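Succinoglycan biosynthesis protein (Bacillus cereus ATCC 14579, PDB 3B55) binds calcium and is an erythromycin esterase-like protein of unestablished reaction, possibly involved in succinoglycan biosynthesis. Local coordinates at residues G115-A119 / V168-D172; N183-Y187 / E251-I255; K202-L206 / D230-I234. The protein carries 1 engineered substitution. All blocks are in the same frame, centred on the assembly; numbering follows the deposited sequence.

How the contacts relate
The three contacts run outward from the calcium side of the domain into its helical part. Contact 1 lies closest to the metal: the side chain of Asp-172 is about 6 Å from the calcium ion, which His-85 and Glu-113 bind. Contacts 2 and 3 are helix pairs away from that site. Contact 1 touches contact 2 through two indoles, with Trp-116 CH2 3.6 Å from Trp-254 CZ3. Contact 2 meets contact 3 where Ile-185 CD1 is 4.0 Å from Ile-203 CG1. The centres of contacts 1 and 2 are about 16 Å apart, those of contacts 2 and 3 about 15 Å. Contacts 1 and 3 do not touch. Along the chain, the helices of contact 3 fall between those of contact 2.

Contact 1 of 3, residues G115-A119 / V168-D172; sequences GWDRA and VIGMD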
loop_
_atom_site.group_PDB
_atom_site.type_symbol
_atom_site.label_atom_id
_atom_site.label_comp_id
_atom_site.label_asym_id
_atom_site.label_seq_id
_atom_site.Cartn_x
_atom_site.Cartn_y
_atom_site.Cartn_z
ATOM N N GLY A 115 3.789 8.134 0.841
ATOM C CA GLY A 115 3.185 9.394 1.226
ATOM C C GLY A 115 2.401 10.005 0.081
ATOM O O GLY A 115 2.837 9.986 -1.072
ATOM N N TRP A 116 1.227 10.540 0.401
ATOM C CA TRP A 116 0.374 11.167 -0.595
ATOM C C TRP A 116 1.089 12.329 -1.279
ATOM O O TRP A 116 0.935 12.521 -2.482
ATOM C CB TRP A 116 -0.929 11.640 0.064
ATOM C CG TRP A 116 -1.721 12.621 -0.750
ATOM C CD1 TRP A 116 -1.454 13.951 -0.926
ATOM C CD2 TRP A 116 -2.925 12.355 -1.480
ATOM N NE1 TRP A 116 -2.420 14.530 -1.718
ATOM C CE2 TRP A 116 -3.335 13.573 -2.070
ATOM C CE3 TRP A 116 -3.699 11.208 -1.690
ATOM C CZ2 TRP A 116 -4.488 13.673 -2.860
ATOM C CZ3 TRP A 116 -4.848 11.307 -2.476
ATOM C CH2 TRP A 116 -5.229 12.532 -3.050
ATOM N N ASP A 117 1.868 13.095 -0.519
ATOM C CA ASP A 117 2.586 14.231 -1.093
ATOM C C ASP A 117 3.689 13.816 -2.058
ATOM O O ASP A 117 3.839 14.398 -3.135
ATOM C CB ASP A 117 3.192 15.120 0.005
ATOM C CG ASP A 117 3.988 14.336 1.029
ATOM O OD1 ASP A 117 4.538 13.269 0.683
ATOM O OD2 ASP A 117 4.073 14.797 2.186
ATOM N N ARG A 118 4.463 12.810 -1.671
ATOM C CA ARG A 118 5.557 12.339 -2.502
ATOM C C ARG A 118 5.029 11.750 -3.811
ATOM O O ARG A 118 5.616 11.959 -4.874
ATOM C CB ARG A 118 6.391 11.317 -1.706
ATOM C CG ARG A 118 6.929 11.914 -0.399
ATOM C CD ARG A 118 7.573 10.913 0.563
ATOM N NE ARG A 118 8.948 10.590 0.205
ATOM C CZ ARG A 118 9.981 10.680 1.034
ATOM N NH1 ARG A 118 9.815 11.087 2.291
ATOM N NH2 ARG A 118 11.185 10.338 0.605
ATOM N N ALA A 119 3.903 11.047 -3.741
ATOM C CA ALA A 119 3.318 10.442 -4.936
ATOM C C ALA A 119 2.809 11.486 -5.939
ATOM O O ALA A 119 2.668 11.187 -7.123
ATOM C CB ALA A 119 2.188 9.497 -4.547
ATOM N N VAL A 168 -0.957 7.511 -10.307
ATOM C CA VAL A 168 -0.226 7.061 -9.133
ATOM C C VAL A 168 -0.617 7.878 -7.914
ATOM O O VAL A 168 -0.410 9.086 -7.872
ATOM C CB VAL A 168 1.297 7.166 -9.339
ATOM C CG1 VAL A 168 2.021 6.949 -8.018
ATOM C CG2 VAL A 168 1.745 6.129 -10.345
ATOM N N ILE A 169 -1.181 7.202 -6.920
ATOM C CA ILE A 169 -1.616 7.857 -5.687
ATOM C C ILE A 169 -0.865 7.319 -4.467
ATOM O O ILE A 169 -0.455 6.156 -4.436
ATOM C CB ILE A 169 -3.151 7.646 -5.447
ATOM C CG1 ILE A 169 -3.969 8.346 -6.537
ATOM C CG2 ILE A 169 -3.557 8.165 -4.073
ATOM C CD1 ILE A 169 -4.217 7.487 -7.755
ATOM N N GLY A 170 -0.695 8.179 -3.469
ATOM C CA GLY A 170 -0.031 7.792 -2.240
ATOM C C GLY A 170 -1.046 7.829 -1.107
ATOM O O GLY A 170 -1.702 8.851 -0.882
HETATM N N MSE A 171 -1.189 6.726 -0.382
HETATM C CA MSE A 171 -2.149 6.694 0.706
HETATM C C MSE A 171 -1.538 6.970 2.083
HETATM O O MSE A 171 -2.271 7.156 3.056
HETATM C CB MSE A 171 -2.872 5.346 0.718
HETATM C CG MSE A 171 -2.006 4.175 1.137
HETATM SE SE MSE A 171 -2.973 2.493 1.119
HETATM C CE MSE A 171 -1.460 1.284 1.021
ATOM N N ASP A 172 -0.208 7.012 2.169
ATOM C CA ASP A 172 0.442 7.251 3.459
ATOM C C ASP A 172 0.553 8.729 3.828
ATOM O O ASP A 172 0.556 9.600 2.956
ATOM C CB ASP A 172 1.829 6.614 3.488
ATOM C CG ASP A 172 2.232 6.184 4.875
ATOM O OD1 ASP A 172 1.563 6.611 5.841
ATOM O OD2 ASP A 172 3.216 5.428 5.007
HETATM O O HOH W 1 -1.116 11.186 -4.000
HETATM O O HOH W 2 1.509 12.482 2.558
#
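Trp-116 lies against the strand at Gly-170. Its CB is 3.0 Å from Gly-170 O. CG is anti to the backbone N (chi1 164°), which carries the indole back along the strand toward Ile-169. CE3 also approaches Gly-170 O, at 3.2 Å, and this oxygen sits at the ring edge, near its plane. Further out, CZ3 packs on Ile-169 CG2 at 3.8 Å, the two side chains lying side by side and pointing the same way. NE1 makes a weak hydrogen bond to Asn-258 of helix 250-268. Segment 168-172 belongs to an edge strand of the large mixed sheet, and helix 116-128 starts just after the neighbouring strand 109-112. A parallel bridge pairs Gly-115 with Asp-172. Next to it, Trp-116 N donates to Asp-172 O at 2.8 Å. Ala-119 CB comes to 3.3 Å from Gly-170 N, an approach that the missing side chain of this glycine allows. Water 1 lies over one face of the indole. It donates to Trp-116 O and accepts from Gly-170 N, joining helix and strand. The carboxylate of Asp-172 turns out of the contact, to the calcium side, where OD1 is hydrogen-bonded to His-283 NE2.

Contact 2 of 3, residues N183-Y187 / E251-I255; sequences NIIEY and EFAWI
Tyr-187 and Ile-255 meet through different first torsions. In Tyr-187, CG stands opposite the backbone N (chi1 -173°), and the ring reaches across to helix 250-268. In Ile-255, CG1 lies beside the backbone N and comes over one face of that ring. The result is a CH-pi contact. CG1 of Ile-255 is 3.7 Å from the centroid of the Tyr-187 ring, 22° off the ring normal. It lies nearer the root of the ring, 3.4 Å from Tyr-187 CG. The CD1 methyl of Ile-255 continues to Tyr-187 CB and also rests 3.6 Å from Asn-183 O. Beyond the isoleucine, Glu-251 CB approaches Tyr-187 CE1 at 4.0 Å. The phenol tip passes Phe-252, with OH 3.5 Å from its CB. Tyr-187 CE2 then lies at the edge of the Phe-252 ring, near its plane, 4.1 Å from CD2. The hydroxyl is hydrogen-bonded to Leu-245 O, in the loop before helix 250-268, so the polar end of this buried ring has a partner. Ile-184 CG1 adds a looser contact with Ile-255 CG2. The axes of the two short segments approach to 10.4 Å at 138° between their directions, a broadly antiparallel helix-helix packing within the helical part of this erythromycin esterase-like domain.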
loop_
_atom_site.group_PDB
_atom_site.type_symbol
_atom_site.label_atom_id
_atom_site.label_comp_id
_atom_site.label_asym_id
_atom_site.label_seq_id
_atom_site.Cartn_x
_atom_site.Cartn_y
_atom_site.Cartn_z
ATOM N N ASN A 183 -1.066 23.214 -3.867
ATOM C CA ASN A 183 -2.194 22.815 -4.713
ATOM C C ASN A 183 -3.447 23.549 -4.256
ATOM O O ASN A 183 -4.241 24.021 -5.070
ATOM C CB ASN A 183 -2.446 21.304 -4.638
ATOM C CG ASN A 183 -1.454 20.504 -5.458
ATOM O OD1 ASN A 183 -0.917 20.995 -6.454
ATOM N ND2 ASN A 183 -1.222 19.256 -5.058
ATOM N N ILE A 184 -3.619 23.636 -2.940
ATOM C CA ILE A 184 -4.768 24.321 -2.364
ATOM C C ILE A 184 -4.645 25.821 -2.612
ATOM O O ILE A 184 -5.606 26.474 -3.015
ATOM C CB ILE A 184 -4.860 24.062 -0.841
ATOM C CG1 ILE A 184 -5.052 22.564 -0.585
ATOM C CG2 ILE A 184 -6.010 24.873 -0.233
ATOM C CD1 ILE A 184 -4.952 22.181 0.881
ATOM N N ILE A 185 -3.458 26.362 -2.364
ATOM C CA ILE A 185 -3.199 27.786 -2.573
ATOM C C ILE A 185 -3.488 28.182 -4.027
ATOM O O ILE A 185 -4.207 29.150 -4.294
ATOM C CB ILE A 185 -1.717 28.133 -2.245
ATOM C CG1 ILE A 185 -1.497 28.142 -0.728
ATOM C CG2 ILE A 185 -1.339 29.482 -2.841
ATOM C CD1 ILE A 185 -2.281 29.222 0.011
ATOM N N GLU A 186 -2.928 27.418 -4.959
ATOM C CA GLU A 186 -3.093 27.684 -6.382
ATOM C C GLU A 186 -4.525 27.630 -6.892
ATOM O O GLU A 186 -4.919 28.440 -7.732
ATOM C CB GLU A 186 -2.223 26.721 -7.197
ATOM C CG GLU A 186 -0.746 27.055 -7.151
ATOM C CD GLU A 186 -0.478 28.476 -7.616
ATOM O OE1 GLU A 186 -0.888 28.812 -8.750
ATOM O OE2 GLU A 186 0.140 29.254 -6.852
ATOM N N TYR A 187 -5.305 26.683 -6.383
ATOM C CA TYR A 187 -6.690 26.527 -6.816
ATOM C C TYR A 187 -7.613 27.639 -6.311
ATOM O O TYR A 187 -8.584 27.994 -6.976
ATOM C CB TYR A 187 -7.233 25.176 -6.350
ATOM C CG TYR A 187 -8.603 24.839 -6.891
ATOM C CD1 TYR A 187 -8.755 24.224 -8.136
ATOM C CD2 TYR A 187 -9.749 25.138 -6.158
ATOM C CE1 TYR A 187 -10.021 23.912 -8.633
ATOM C CE2 TYR A 187 -11.016 24.832 -6.642
ATOM C CZ TYR A 187 -11.146 24.218 -7.880
ATOM O OH TYR A 187 -12.400 23.910 -8.351
ATOM N N GLU A 251 -11.827 18.568 -10.179
ATOM C CA GLU A 251 -10.615 19.217 -9.694
ATOM C C GLU A 251 -10.845 19.695 -8.267
ATOM O O GLU A 251 -9.919 19.718 -7.457
ATOM C CB GLU A 251 -10.229 20.406 -10.571
ATOM C CG GLU A 251 -10.058 20.076 -12.040
ATOM C CD GLU A 251 -9.457 21.226 -12.828
ATOM O OE1 GLU A 251 -9.792 22.395 -12.532
ATOM O OE2 GLU A 251 -8.655 20.960 -13.750
ATOM N N PHE A 252 -12.074 20.093 -7.953
ATOM C CA PHE A 252 -12.367 20.536 -6.600
ATOM C C PHE A 252 -12.312 19.317 -5.690
ATOM O O PHE A 252 -12.015 19.424 -4.499
ATOM C CB PHE A 252 -13.747 21.185 -6.523
ATOM C CG PHE A 252 -14.173 21.530 -5.120
ATOM C CD1 PHE A 252 -14.929 20.634 -4.364
ATOM C CD2 PHE A 252 -13.791 22.742 -4.540
ATOM C CE1 PHE A 252 -15.298 20.941 -3.052
ATOM C CE2 PHE A 252 -14.154 23.055 -3.230
ATOM C CZ PHE A 252 -14.905 22.153 -2.485
ATOM N N ALA A 253 -12.602 18.154 -6.263
ATOM C CA ALA A 253 -12.563 16.911 -5.503
ATOM C C ALA A 253 -11.129 16.685 -5.049
ATOM O O ALA A 253 -10.880 16.337 -3.888
ATOM C CB ALA A 253 -13.041 15.747 -6.369
ATOM N N TRP A 254 -10.187 16.893 -5.965
ATOM C CA TRP A 254 -8.776 16.726 -5.651
ATOM C C TRP A 254 -8.355 17.661 -4.526
ATOM O O TRP A 254 -7.724 17.241 -3.556
ATOM C CB TRP A 254 -7.894 17.023 -6.871
ATOM C CG TRP A 254 -7.607 15.838 -7.748
ATOM C CD1 TRP A 254 -8.211 15.527 -8.935
ATOM C CD2 TRP A 254 -6.638 14.813 -7.509
ATOM N NE1 TRP A 254 -7.674 14.370 -9.450
ATOM C CE2 TRP A 254 -6.708 13.909 -8.594
ATOM C CE3 TRP A 254 -5.718 14.566 -6.481
ATOM C CZ2 TRP A 254 -5.887 12.778 -8.683
ATOM C CZ3 TRP A 254 -4.902 13.443 -6.568
ATOM C CH2 TRP A 254 -4.994 12.562 -7.664
ATOM N N ILE A 255 -8.698 18.937 -4.668
ATOM C CA ILE A 255 -8.339 19.946 -3.677
ATOM C C ILE A 255 -8.834 19.556 -2.294
ATOM O O ILE A 255 -8.080 19.582 -1.324
ATOM C CB ILE A 255 -8.918 21.319 -4.069
ATOM C CG1 ILE A 255 -8.404 21.708 -5.462
ATOM C CG2 ILE A 255 -8.552 22.362 -3.032
ATOM C CD1 ILE A 255 -6.886 21.673 -5.607
#

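Contact 3 of 3, residues K202-L206 / D230-I234; sequences KIKGL and DAKTI. Engineered in segment 230-234: Thr-233 (natural residue Gln).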
loop_
_atom_site.group_PDB
_atom_site.type_symbol
_atom_site.label_atom_id
_atom_site.label_comp_id
_atom_site.label_asym_id
_atom_site.label_seq_id
_atom_site.Cartn_x
_atom_site.Cartn_y
_atom_site.Cartn_z
ATOM N N LYS A 202 -2.718 30.110 7.559
ATOM C CA LYS A 202 -3.109 29.026 8.432
ATOM C C LYS A 202 -2.195 27.944 7.867
ATOM O O LYS A 202 -1.551 27.186 8.598
ATOM C CB LYS A 202 -4.568 28.658 8.198
ATOM C CG LYS A 202 -5.524 29.168 9.274
ATOM C CD LYS A 202 -6.978 29.002 8.835
ATOM C CE LYS A 202 -7.923 29.840 9.693
ATOM N NZ LYS A 202 -7.969 29.388 11.112
ATOM N N ILE A 203 -2.106 27.938 6.538
ATOM C CA ILE A 203 -1.271 26.989 5.809
ATOM C C ILE A 203 0.200 27.374 5.977
ATOM O O ILE A 203 1.085 26.513 5.984
ATOM C CB ILE A 203 -1.620 26.970 4.282
ATOM C CG1 ILE A 203 -0.873 28.073 3.541
ATOM C CG2 ILE A 203 -3.110 27.146 4.086
ATOM C CD1 ILE A 203 0.379 27.596 2.841
ATOM N N LYS A 204 0.457 28.671 6.113
ATOM C CA LYS A 204 1.820 29.157 6.267
ATOM C C LYS A 204 2.400 28.680 7.595
ATOM O O LYS A 204 3.602 28.444 7.713
ATOM C CB LYS A 204 1.835 30.685 6.177
ATOM C CG LYS A 204 3.177 31.299 5.818
ATOM C CD LYS A 204 2.976 32.743 5.382
ATOM C CE LYS A 204 4.284 33.486 5.313
ATOM N NZ LYS A 204 4.895 33.507 6.663
ATOM N N GLY A 205 1.537 28.543 8.595
ATOM C CA GLY A 205 1.979 28.086 9.898
ATOM C C GLY A 205 2.030 26.568 9.940
ATOM O O GLY A 205 2.818 25.984 10.675
ATOM N N LEU A 206 1.191 25.924 9.137
ATOM C CA LEU A 206 1.139 24.465 9.088
ATOM C C LEU A 206 2.311 23.829 8.348
ATOM O O LEU A 206 2.773 22.755 8.717
ATOM C CB LEU A 206 -0.167 24.018 8.429
ATOM C CG LEU A 206 -1.410 23.963 9.313
ATOM C CD1 LEU A 206 -2.653 23.888 8.439
ATOM C CD2 LEU A 206 -1.320 22.759 10.256
ATOM N N ASP A 230 -6.647 24.322 12.697
ATOM C CA ASP A 230 -6.329 25.083 11.502
ATOM C C ASP A 230 -6.664 24.251 10.270
ATOM O O ASP A 230 -7.181 24.771 9.288
ATOM C CB ASP A 230 -4.849 25.470 11.475
ATOM C CG ASP A 230 -4.517 26.598 12.440
ATOM O OD1 ASP A 230 -5.446 27.156 13.067
ATOM O OD2 ASP A 230 -3.322 26.933 12.567
ATOM N N ALA A 231 -6.378 22.954 10.334
ATOM C CA ALA A 231 -6.655 22.053 9.216
ATOM C C ALA A 231 -8.162 21.887 9.022
ATOM O O ALA A 231 -8.663 21.951 7.893
ATOM C CB ALA A 231 -6.000 20.686 9.462
ATOM N N LYS A 232 -8.881 21.668 10.123
ATOM C CA LYS A 232 -10.332 21.508 10.058
ATOM C C LYS A 232 -10.935 22.742 9.414
ATOM O O LYS A 232 -11.832 22.647 8.578
ATOM C CB LYS A 232 -10.928 21.339 11.456
ATOM C CG LYS A 232 -10.812 19.935 12.019
ATOM C CD LYS A 232 -11.478 19.824 13.383
ATOM C CE LYS A 232 -11.437 18.387 13.909
ATOM N NZ LYS A 232 -12.008 18.267 15.284
ATOM N N THR A 233 -10.427 23.900 9.815
ATOM C CA THR A 233 -10.896 25.171 9.291
ATOM C C THR A 233 -10.631 25.319 7.793
ATOM O O THR A 233 -11.478 25.828 7.066
ATOM C CB THR A 233 -10.241 26.344 10.055
ATOM O OG1 THR A 233 -10.867 26.483 11.338
ATOM C CG2 THR A 233 -10.378 27.638 9.275
ATOM N N ILE A 234 -9.463 24.887 7.331
ATOM C CA ILE A 234 -9.145 24.987 5.912
ATOM C C ILE A 234 -10.138 24.164 5.102
ATOM O O ILE A 234 -10.686 24.642 4.110
ATOM C CB ILE A 234 -7.716 24.501 5.613
ATOM C CG1 ILE A 234 -6.707 25.483 6.214
ATOM C CG2 ILE A 234 -7.517 24.358 4.113
ATOM C CD1 ILE A 234 -5.261 25.139 5.930
HETATM O O HOH W 3 -1.364 27.486 11.243
#
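The CD1 methyls of Leu-206 and Ile-234 meet end to end in a roughly antiparallel helix pair. The axes of the two short segments are 10.2 Å apart, and their directions differ by 140°. One side is apolar, buried and tightly packed. Ile-234 CD1 is its centre, 3.8 Å from Leu-206 CD1 and 3.5 Å from Ile-203 CG2, the latter a close pair. Ile-234 CG1 is anti to its carbonyl carbon (chi1 -69°), which, with the extended chain beyond, brings CD1 to helix 197-206. Leu-206 CD1 also rests 4.1 Å from Asp-230 CB. Behind this side, Ile-203 and Leu-206 touch Tyr-181 of helix 178-192, while Ala-231 packs on helix 250-268. The other side is polar, and there Lys-202 and Thr-233 are partly open to solvent. Lys-202 reaches over to Asp-230 and Thr-233 and bends at its last torsion. One pair here is pressed closer than normal: Lys-202 CE is 3.3 Å from CG2 of Thr-233, an engineered residue. Thr-233 OG1 is hydrogen-bonded to Leu-229 O in its own helix. The ionic partners stay apart. Asp-230 OD2 has a long, weak ion pair with Lys-226. The salt bridge across the contact is also long, Lys-202 NZ being 3.9 Å from Asp-230 OD1.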